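Local coordinates for CRISPR-associated protein CasA/Cse1 (Thermus thermophilus, PDB 4AN8), which serves as a subunit of the Cascade ribonucleoprotein complex, which probably helps to select foreign DNA in CRISPR-based adaptive immunity, at residues R66-P71 and L78-K83; F192-Q197 and L204-P209; N327-L332 and G339-R344. All coordinates share one frame; numbering follows the deposited sequence.

Interaction 1: residues R66-P71 and L78-K83; sequences RALSGP and LDWWRK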
loop_
_atom_site.group_PDB
_atom_site.type_symbol
_atom_site.label_atom_id
_atom_site.label_comp_id
_atom_site.label_asym_id
_atom_site.label_seq_id
_atom_site.Cartn_x
_atom_site.Cartn_y
_atom_site.Cartn_z
ATOM N N ARG A 66 -10.512 -6.972 -17.183
ATOM C CA ARG A 66 -11.489 -6.665 -18.198
ATOM C C ARG A 66 -11.201 -7.478 -19.457
ATOM O O ARG A 66 -12.098 -8.081 -20.022
ATOM C CB ARG A 66 -11.496 -5.161 -18.495
ATOM C CG ARG A 66 -11.824 -4.322 -17.281
ATOM C CD ARG A 66 -13.200 -4.704 -16.741
ATOM N NE ARG A 66 -14.266 -4.278 -17.648
ATOM C CZ ARG A 66 -15.557 -4.449 -17.392
ATOM N NH1 ARG A 66 -15.928 -5.043 -16.258
ATOM N NH2 ARG A 66 -16.468 -4.027 -18.267
ATOM N N ALA A 67 -9.938 -7.506 -19.875
ATOM C CA ALA A 67 -9.565 -8.234 -21.080
ATOM C C ALA A 67 -9.854 -9.721 -20.968
ATOM O O ALA A 67 -10.262 -10.331 -21.941
ATOM C CB ALA A 67 -8.122 -8.003 -21.430
ATOM N N LEU A 68 -9.658 -10.300 -19.787
ATOM C CA LEU A 68 -9.878 -11.735 -19.585
ATOM C C LEU A 68 -11.260 -12.009 -18.992
ATOM O O LEU A 68 -11.652 -13.154 -18.808
ATOM C CB LEU A 68 -8.794 -12.339 -18.683
ATOM C CG LEU A 68 -7.364 -12.089 -19.174
ATOM C CD1 LEU A 68 -6.328 -12.564 -18.176
ATOM C CD2 LEU A 68 -7.154 -12.755 -20.526
ATOM N N SER A 69 -11.981 -10.949 -18.666
ATOM C CA SER A 69 -13.317 -11.103 -18.139
ATOM C C SER A 69 -13.326 -12.090 -16.972
ATOM O O SER A 69 -14.213 -12.926 -16.853
ATOM C CB SER A 69 -14.238 -11.571 -19.262
ATOM O OG SER A 69 -15.573 -11.270 -18.947
ATOM N N GLY A 70 -12.318 -11.983 -16.112
ATOM C CA GLY A 70 -12.089 -12.931 -15.021
ATOM C C GLY A 70 -10.845 -12.506 -14.248
ATOM O O GLY A 70 -10.516 -11.326 -14.231
ATOM N N PRO A 71 -10.124 -13.463 -13.636
ATOM C CA PRO A 71 -10.408 -14.903 -13.689
ATOM C C PRO A 71 -11.645 -15.209 -12.877
ATOM O O PRO A 71 -11.800 -14.640 -11.803
ATOM C CB PRO A 71 -9.183 -15.524 -13.013
ATOM C CG PRO A 71 -8.697 -14.470 -12.083
ATOM C CD PRO A 71 -8.930 -13.175 -12.819
ATOM N N LEU A 78 -4.240 -20.631 -11.789
ATOM C CA LEU A 78 -3.320 -21.761 -11.718
ATOM C C LEU A 78 -2.900 -22.244 -13.103
ATOM O O LEU A 78 -1.710 -22.446 -13.375
ATOM C CB LEU A 78 -3.988 -22.911 -10.964
ATOM C CG LEU A 78 -3.741 -22.977 -9.465
ATOM C CD1 LEU A 78 -4.631 -24.022 -8.816
ATOM C CD2 LEU A 78 -2.266 -23.282 -9.219
ATOM N N ASP A 79 -3.883 -22.433 -13.973
ATOM C CA ASP A 79 -3.600 -22.710 -15.371
ATOM C C ASP A 79 -2.560 -21.729 -15.907
ATOM O O ASP A 79 -1.519 -22.145 -16.410
ATOM C CB ASP A 79 -4.875 -22.604 -16.218
ATOM C CG ASP A 79 -5.693 -23.880 -16.213
ATOM O OD1 ASP A 79 -5.098 -24.966 -16.358
ATOM O OD2 ASP A 79 -6.933 -23.798 -16.071
ATOM N N TRP A 80 -2.843 -20.429 -15.818
ATOM C CA TRP A 80 -1.943 -19.443 -16.407
ATOM C C TRP A 80 -0.581 -19.525 -15.761
ATOM O O TRP A 80 0.429 -19.272 -16.402
ATOM C CB TRP A 80 -2.510 -18.028 -16.285
ATOM C CG TRP A 80 -3.860 -17.941 -16.886
ATOM C CD1 TRP A 80 -4.361 -18.728 -17.884
ATOM C CD2 TRP A 80 -4.907 -17.032 -16.522
ATOM N NE1 TRP A 80 -5.651 -18.356 -18.175
ATOM C CE2 TRP A 80 -6.014 -17.321 -17.350
ATOM C CE3 TRP A 80 -5.012 -15.999 -15.586
ATOM C CZ2 TRP A 80 -7.216 -16.626 -17.259
ATOM C CZ3 TRP A 80 -6.204 -15.303 -15.498
ATOM C CH2 TRP A 80 -7.290 -15.618 -16.332
ATOM N N TRP A 81 -0.558 -19.877 -14.487
ATOM C CA TRP A 81 0.703 -20.059 -13.788
ATOM C C TRP A 81 1.460 -21.223 -14.421
ATOM O O TRP A 81 2.637 -21.106 -14.729
ATOM C CB TRP A 81 0.468 -20.344 -12.298
ATOM C CG TRP A 81 1.719 -20.346 -11.515
ATOM C CD1 TRP A 81 2.763 -21.225 -11.639
ATOM C CD2 TRP A 81 2.094 -19.422 -10.478
ATOM N NE1 TRP A 81 3.759 -20.904 -10.749
ATOM C CE2 TRP A 81 3.375 -19.803 -10.022
ATOM C CE3 TRP A 81 1.471 -18.314 -9.888
ATOM C CZ2 TRP A 81 4.048 -19.112 -8.989
ATOM C CZ3 TRP A 81 2.151 -17.623 -8.870
ATOM C CH2 TRP A 81 3.419 -18.029 -8.437
ATOM N N ARG A 82 0.777 -22.352 -14.587
ATOM C CA ARG A 82 1.380 -23.538 -15.196
ATOM C C ARG A 82 1.910 -23.249 -16.603
ATOM O O ARG A 82 3.040 -23.610 -16.930
ATOM C CB ARG A 82 0.393 -24.717 -15.225
ATOM C CG ARG A 82 0.408 -25.573 -13.965
ATOM C CD ARG A 82 -0.410 -26.861 -14.117
ATOM N NE ARG A 82 -1.747 -26.553 -14.602
ATOM C CZ ARG A 82 -2.799 -26.321 -13.822
ATOM N NH1 ARG A 82 -2.688 -26.395 -12.498
ATOM N NH2 ARG A 82 -3.972 -26.030 -14.373
ATOM N N LYS A 83 1.103 -22.588 -17.426
ATOM C CA LYS A 83 1.484 -22.308 -18.812
ATOM C C LYS A 83 2.573 -21.253 -18.934
ATOM O O LYS A 83 3.196 -21.121 -19.985
ATOM C CB LYS A 83 0.267 -21.923 -19.646
ATOM C CG LYS A 83 -0.235 -23.058 -20.509
ATOM C CD LYS A 83 -1.664 -22.836 -20.957
ATOM C CE LYS A 83 -2.637 -23.217 -19.857
ATOM N NZ LYS A 83 -4.005 -22.700 -20.141
#

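Interaction 2: residues F192-Q197 and L204-P209; sequences FLPTGQ and LLNLVP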
loop_
_atom_site.group_PDB
_atom_site.type_symbol
_atom_site.label_atom_id
_atom_site.label_comp_id
_atom_site.label_asym_id
_atom_site.label_seq_id
_atom_site.Cartn_x
_atom_site.Cartn_y
_atom_site.Cartn_z
ATOM N N PHE A 192 -2.068 -4.223 0.304
ATOM C CA PHE A 192 -1.420 -5.535 0.320
ATOM C C PHE A 192 -1.141 -6.043 -1.086
ATOM O O PHE A 192 -2.070 -6.286 -1.881
ATOM C CB PHE A 192 -2.236 -6.560 1.107
ATOM C CG PHE A 192 -2.297 -6.268 2.570
ATOM C CD1 PHE A 192 -3.079 -5.228 3.050
ATOM C CD2 PHE A 192 -1.555 -7.015 3.474
ATOM C CE1 PHE A 192 -3.140 -4.953 4.402
ATOM C CE2 PHE A 192 -1.602 -6.736 4.845
ATOM C CZ PHE A 192 -2.397 -5.708 5.308
ATOM N N LEU A 193 0.141 -6.210 -1.385
ATOM C CA LEU A 193 0.546 -6.674 -2.705
ATOM C C LEU A 193 1.447 -7.893 -2.638
ATOM O O LEU A 193 2.665 -7.767 -2.605
ATOM C CB LEU A 193 1.258 -5.549 -3.468
ATOM C CG LEU A 193 1.698 -5.943 -4.873
ATOM C CD1 LEU A 193 0.581 -5.624 -5.878
ATOM C CD2 LEU A 193 3.012 -5.259 -5.251
ATOM N N PRO A 194 0.852 -9.091 -2.609
ATOM C CA PRO A 194 1.662 -10.306 -2.675
ATOM C C PRO A 194 2.538 -10.277 -3.922
ATOM O O PRO A 194 2.147 -9.724 -4.957
ATOM C CB PRO A 194 0.624 -11.412 -2.798
ATOM C CG PRO A 194 -0.570 -10.853 -2.138
ATOM C CD PRO A 194 -0.582 -9.390 -2.494
ATOM N N THR A 195 3.724 -10.865 -3.812
ATOM C CA THR A 195 4.744 -10.699 -4.826
ATOM C C THR A 195 5.428 -12.031 -5.076
ATOM O O THR A 195 5.728 -12.772 -4.128
ATOM C CB THR A 195 5.752 -9.618 -4.389
ATOM O OG1 THR A 195 5.156 -8.325 -4.570
ATOM C CG2 THR A 195 7.009 -9.681 -5.188
ATOM N N GLY A 196 5.631 -12.352 -6.353
ATOM C CA GLY A 196 6.265 -13.602 -6.722
ATOM C C GLY A 196 7.662 -13.349 -7.227
ATOM O O GLY A 196 8.263 -12.327 -6.886
ATOM N N GLN A 197 8.171 -14.235 -8.074
ATOM C CA GLN A 197 9.569 -14.135 -8.507
ATOM C C GLN A 197 9.712 -13.424 -9.846
ATOM O O GLN A 197 10.809 -13.080 -10.264
ATOM C CB GLN A 197 10.238 -15.508 -8.551
ATOM C CG GLN A 197 10.501 -16.089 -7.177
ATOM C CD GLN A 197 11.821 -16.829 -7.098
ATOM O OE1 GLN A 197 11.900 -18.014 -7.432
ATOM N NE2 GLN A 197 12.870 -16.130 -6.659
ATOM N N LEU A 204 -0.465 -12.575 -11.150
ATOM C CA LEU A 204 -1.316 -13.730 -10.817
ATOM C C LEU A 204 -1.717 -13.811 -9.321
ATOM O O LEU A 204 -2.854 -14.184 -8.990
ATOM C CB LEU A 204 -0.643 -15.040 -11.245
ATOM C CG LEU A 204 -0.522 -15.286 -12.758
ATOM C CD1 LEU A 204 0.399 -16.480 -13.063
ATOM C CD2 LEU A 204 -1.901 -15.478 -13.396
ATOM N N LEU A 205 -0.770 -13.479 -8.434
ATOM C CA LEU A 205 -1.003 -13.488 -7.005
ATOM C C LEU A 205 -1.977 -12.393 -6.565
ATOM O O LEU A 205 -2.501 -12.446 -5.455
ATOM C CB LEU A 205 0.320 -13.367 -6.244
ATOM C CG LEU A 205 1.263 -14.571 -6.348
ATOM C CD1 LEU A 205 2.698 -14.181 -6.030
ATOM C CD2 LEU A 205 0.781 -15.708 -5.467
ATOM N N ASN A 206 -2.230 -11.415 -7.438
ATOM C CA ASN A 206 -3.151 -10.320 -7.115
ATOM C C ASN A 206 -4.427 -10.368 -7.946
ATOM O O ASN A 206 -5.293 -9.505 -7.789
ATOM C CB ASN A 206 -2.473 -8.952 -7.295
ATOM C CG ASN A 206 -1.464 -8.657 -6.201
ATOM O OD1 ASN A 206 -1.807 -8.061 -5.184
ATOM N ND2 ASN A 206 -0.219 -9.105 -6.393
ATOM N N LEU A 207 -4.538 -11.382 -8.811
ATOM C CA LEU A 207 -5.724 -11.524 -9.661
ATOM C C LEU A 207 -6.838 -12.281 -8.972
ATOM O O LEU A 207 -7.120 -13.426 -9.310
ATOM C CB LEU A 207 -5.408 -12.212 -10.987
ATOM C CG LEU A 207 -4.839 -11.360 -12.112
ATOM C CD1 LEU A 207 -4.517 -12.263 -13.292
ATOM C CD2 LEU A 207 -5.827 -10.294 -12.519
ATOM N N VAL A 208 -7.478 -11.611 -8.019
ATOM C CA VAL A 208 -8.584 -12.154 -7.252
ATOM C C VAL A 208 -9.787 -12.446 -8.166
ATOM O O VAL A 208 -10.087 -11.654 -9.081
ATOM C CB VAL A 208 -8.957 -11.151 -6.140
ATOM C CG1 VAL A 208 -10.158 -11.651 -5.284
ATOM C CG2 VAL A 208 -7.706 -10.853 -5.268
ATOM N N PRO A 209 -10.457 -13.594 -7.942
ATOM C CA PRO A 209 -11.591 -13.991 -8.792
ATOM C C PRO A 209 -12.521 -12.833 -9.004
ATOM O O PRO A 209 -12.879 -12.132 -8.054
ATOM C CB PRO A 209 -12.261 -15.115 -7.995
ATOM C CG PRO A 209 -11.029 -15.824 -7.350
ATOM C CD PRO A 209 -10.028 -14.686 -7.041
#

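Interaction 3: residues N327-L332 and G339-R344; sequences NLQGEL and GRITLR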
loop_
_atom_site.group_PDB
_atom_site.type_symbol
_atom_site.label_atom_id
_atom_site.label_comp_id
_atom_site.label_asym_id
_atom_site.label_seq_id
_atom_site.Cartn_x
_atom_site.Cartn_y
_atom_site.Cartn_z
ATOM N N ASN A 327 -4.273 -18.795 -0.762
ATOM C CA ASN A 327 -4.921 -19.954 -1.365
ATOM C C ASN A 327 -4.124 -20.493 -2.566
ATOM O O ASN A 327 -3.813 -21.687 -2.642
ATOM C CB ASN A 327 -6.354 -19.601 -1.757
ATOM C CG ASN A 327 -7.101 -20.764 -2.373
ATOM O OD1 ASN A 327 -7.510 -20.702 -3.536
ATOM N ND2 ASN A 327 -7.296 -21.836 -1.594
ATOM N N LEU A 328 -3.772 -19.608 -3.489
ATOM C CA LEU A 328 -2.915 -20.000 -4.587
ATOM C C LEU A 328 -1.628 -20.681 -4.093
ATOM O O LEU A 328 -1.159 -21.656 -4.688
ATOM C CB LEU A 328 -2.563 -18.790 -5.455
ATOM C CG LEU A 328 -2.311 -19.111 -6.923
ATOM C CD1 LEU A 328 -3.582 -19.715 -7.550
ATOM C CD2 LEU A 328 -1.866 -17.858 -7.699
ATOM N N GLN A 329 -1.043 -20.168 -3.020
ATOM C CA GLN A 329 0.223 -20.728 -2.567
ATOM C C GLN A 329 0.049 -22.174 -2.100
ATOM O O GLN A 329 0.922 -23.016 -2.312
ATOM C CB GLN A 329 0.853 -19.870 -1.473
ATOM C CG GLN A 329 2.208 -20.398 -1.010
ATOM C CD GLN A 329 2.945 -19.410 -0.118
ATOM O OE1 GLN A 329 4.079 -19.044 -0.402
ATOM N NE2 GLN A 329 2.294 -18.958 0.949
ATOM N N GLY A 330 -1.084 -22.452 -1.465
ATOM C CA GLY A 330 -1.425 -23.808 -1.068
ATOM C C GLY A 330 -1.582 -24.747 -2.257
ATOM O O GLY A 330 -1.014 -25.835 -2.274
ATOM N N GLU A 331 -2.341 -24.313 -3.259
ATOM C CA GLU A 331 -2.570 -25.111 -4.463
ATOM C C GLU A 331 -1.282 -25.358 -5.271
ATOM O O GLU A 331 -1.130 -26.397 -5.918
ATOM C CB GLU A 331 -3.659 -24.475 -5.332
ATOM C CG GLU A 331 -5.004 -24.320 -4.623
ATOM C CD GLU A 331 -5.699 -25.654 -4.358
ATOM O OE1 GLU A 331 -5.964 -26.389 -5.335
ATOM O OE2 GLU A 331 -5.985 -25.971 -3.178
ATOM N N LEU A 332 -0.351 -24.414 -5.230
ATOM C CA LEU A 332 0.912 -24.616 -5.911
ATOM C C LEU A 332 1.722 -25.644 -5.137
ATOM O O LEU A 332 2.535 -26.370 -5.712
ATOM C CB LEU A 332 1.694 -23.311 -6.030
ATOM C CG LEU A 332 1.135 -22.191 -6.904
ATOM C CD1 LEU A 332 1.777 -20.867 -6.486
ATOM C CD2 LEU A 332 1.352 -22.474 -8.383
ATOM N N GLY A 339 6.888 -22.014 -5.258
ATOM C CA GLY A 339 7.715 -20.873 -5.606
ATOM C C GLY A 339 7.965 -19.954 -4.420
ATOM O O GLY A 339 7.413 -20.153 -3.330
ATOM N N ARG A 340 8.801 -18.941 -4.636
ATOM C CA ARG A 340 9.137 -17.971 -3.595
ATOM C C ARG A 340 8.179 -16.766 -3.606
ATOM O O ARG A 340 8.200 -15.937 -4.511
ATOM C CB ARG A 340 10.598 -17.541 -3.738
ATOM C CG ARG A 340 11.518 -18.726 -4.007
ATOM C CD ARG A 340 12.991 -18.395 -3.846
ATOM N NE ARG A 340 13.813 -19.594 -3.997
ATOM C CZ ARG A 340 15.117 -19.649 -3.749
ATOM N NH1 ARG A 340 15.763 -18.569 -3.331
ATOM N NH2 ARG A 340 15.777 -20.789 -3.915
ATOM N N ILE A 341 7.331 -16.684 -2.589
ATOM C CA ILE A 341 6.279 -15.685 -2.558
ATOM C C ILE A 341 6.392 -14.747 -1.345
ATOM O O ILE A 341 6.459 -15.211 -0.210
ATOM C CB ILE A 341 4.903 -16.386 -2.631
ATOM C CG1 ILE A 341 4.770 -17.085 -3.995
ATOM C CG2 ILE A 341 3.749 -15.400 -2.391
ATOM C CD1 ILE A 341 3.596 -18.071 -4.092
ATOM N N THR A 342 6.437 -13.429 -1.580
ATOM C CA THR A 342 6.500 -12.489 -0.458
ATOM C C THR A 342 5.287 -11.567 -0.391
ATOM O O THR A 342 4.418 -11.604 -1.260
ATOM C CB THR A 342 7.770 -11.623 -0.469
ATOM O OG1 THR A 342 7.671 -10.644 -1.502
ATOM C CG2 THR A 342 9.002 -12.448 -0.676
ATOM N N LEU A 343 5.234 -10.737 0.642
ATOM C CA LEU A 343 4.159 -9.751 0.765
ATOM C C LEU A 343 4.732 -8.350 0.831
ATOM O O LEU A 343 5.518 -8.031 1.744
ATOM C CB LEU A 343 3.340 -10.016 2.018
ATOM C CG LEU A 343 2.188 -9.090 2.412
ATOM C CD1 LEU A 343 1.035 -9.120 1.382
ATOM C CD2 LEU A 343 1.681 -9.459 3.819
ATOM N N ARG A 344 4.360 -7.506 -0.129
ATOM C CA ARG A 344 4.715 -6.095 -0.033
ATOM C C ARG A 344 3.552 -5.271 0.500
ATOM O O ARG A 344 2.404 -5.478 0.100
ATOM C CB ARG A 344 5.168 -5.564 -1.376
ATOM C CG ARG A 344 6.348 -6.298 -1.902
ATOM C CD ARG A 344 6.948 -5.543 -3.030
ATOM N NE ARG A 344 8.318 -5.977 -3.259
ATOM C CZ ARG A 344 9.241 -5.203 -3.813
ATOM N NH1 ARG A 344 8.926 -3.964 -4.181
ATOM N NH2 ARG A 344 10.471 -5.667 -3.993
#

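Interaction 1: residues R66-P71 and L78-K83
P71 and W80 mark the closest approach of the two backbones, yet their CA atoms stay 10.0 Å apart, so a long side chain has to bridge the gap. Segment R66-P71 takes the chain off the end of helix 50-67, and L78-K83 belongs to the following helix, 74-83. No hydrogen bond joins the two segments. The bridge is the indole of W80. Its CB already points at the preceding turn, and chi1 of -56°, which sets CG anti to the carbonyl carbon, lets the six-membered ring lead; the outer carbons CH2 and CZ3 do the touching. L68 meets it from the opposite direction: L68 CD1 lies 3.7 Å from W80 CH2, one methyl at the end of a branched chain against an aromatic carbon. P71 adds a second apolar surface, with P71 CB 3.8 Å from W80 CH2. Both approaches are oblique to the indole plane, so this is hydrophobic packing without a ring stack. Tryptophan suits the place because its large flat group spans a wide gap and also reaches L204 of helix 199-206 and P87. S69 takes a positive phi of 51°, as the C-prime residue of a Schellman motif in which G70 N bonds to H65 O and S69 N, weakly, to R66 O. A cis peptide then leads from G70 into P71. The contact thus belongs to two consecutive helices joined by a short loop, with the Schellman-ended first helix packed on an aromatic residue of the second.

Interaction 2: residues F192-Q197 and L204-P209
N206 and P194 form the tight part of this contact, where the end of helix 199-206 meets strand 191-195. N206 ND2 donates to P194 O over 2.8 Å with an N-H...O angle of 142°; the acceptor lies close to the amide plane, while the donor is tilted 18° from the carbonyl plane of P194. On the other branch of the amide, N206 OD1 rests 3.2 Å from P194 CD and 3.5 Å from L193 CD1. L193 has CG anti to its backbone N (chi1 -179°), which carries the branched end round to cross the asparagine at about a right angle. The leucine methyl lies over one face of the amide, and the proline CD beyond its oxygen end. Looser is the apolar approach of L205 CB to P194 CB, at 4.0 Å. Farther along, L205 CD1 settles closely on the backbone, 3.5 Å from G196 N, an approach that G196 permits because it carries no CB. The side chain of exposed Q197 ends away from segment L204-P209, although its backbone N bonds to E201 OE1, and the chain from L207 onward leaves the strand through an inverse gamma turn centred on L207. The chemistry is lopsided. ND2 serves two carbonyl oxygens, P194 O and T202 O, whereas OD1 is buried with no hydrogen-bond partner in the model, beside the C-H groups of P194 and L193. Asparagine suits the site as a donor that ties the helix end to a carbonyl of strand 191-195, at one side of the sheet, and that bond probably repays part of the cost of burying OD1.

Interaction 3: residues N327-L332 and G339-R344
Q329 and L332, one helical turn apart on helix 320-333, face the chain that runs into strand 342-351: the CA atoms of Q329 and I341 are 7.9 Å apart, and those of L332 and G339 7.8 Å. I341 is the residue at the centre of the contact. Its CD1 methyl points to the helix and meets both partners, lying 4.1 Å from Q329 CG and 4.1 Å from L332 CD1. A beta-branched isoleucine suits this position, since it is compatible with the extended backbone while its longer CG1-CD1 arm reaches the helix. Q329 passes I341 in the reverse direction. A chi1 of -178° turns CG directly away from the backbone N, and with the chain extended beyond it the side chain runs alongside the isoleucine until Q329 OE1 stands 3.6 Å from I341 CB. Its aliphatic part therefore packs as a hydrocarbon, while the amide has polar work elsewhere: NE2 donates to L365 O, just past strand 354-364. Glutamine fits because it can serve both purposes from one buried site. L332 contributes a single methyl, CD1, as a plain apolar neighbour, and no hydrogen bond links the two segments. Other elements surround the contact. I341 also touches L205 of helix 199-206 and L365, and L332 packs on W81 of helix 74-83. L328 reaches V77 and L78 of that same helix as well as L205. Helix 320-333 thus packs against two helices and the chain leading into strand 342-351, the middle strand of a three-stranded antiparallel sheet whose flanking strands are 191-195 and 354-364.

The three contacts follow one another along the chain, each closing before the next opens, yet they gather on the same side of the chain's centre. The centres of interactions 2 and 3 are about 8 Å apart, and the two share a sheet in which strands 191-195 and 342-351 are antiparallel neighbours; T195 O to T342 N and L193 N to R344 O are probable hydrogen bonds between them. Interaction 1 lies about 12 Å from interaction 2 and about 16 Å from interaction 3, centre to centre. P71 packs against L207 O and P209 CB, and L78 against E331. Helices 74-83, 199-206 and 320-333, distant in sequence, thus pack together beside one end of the sheet.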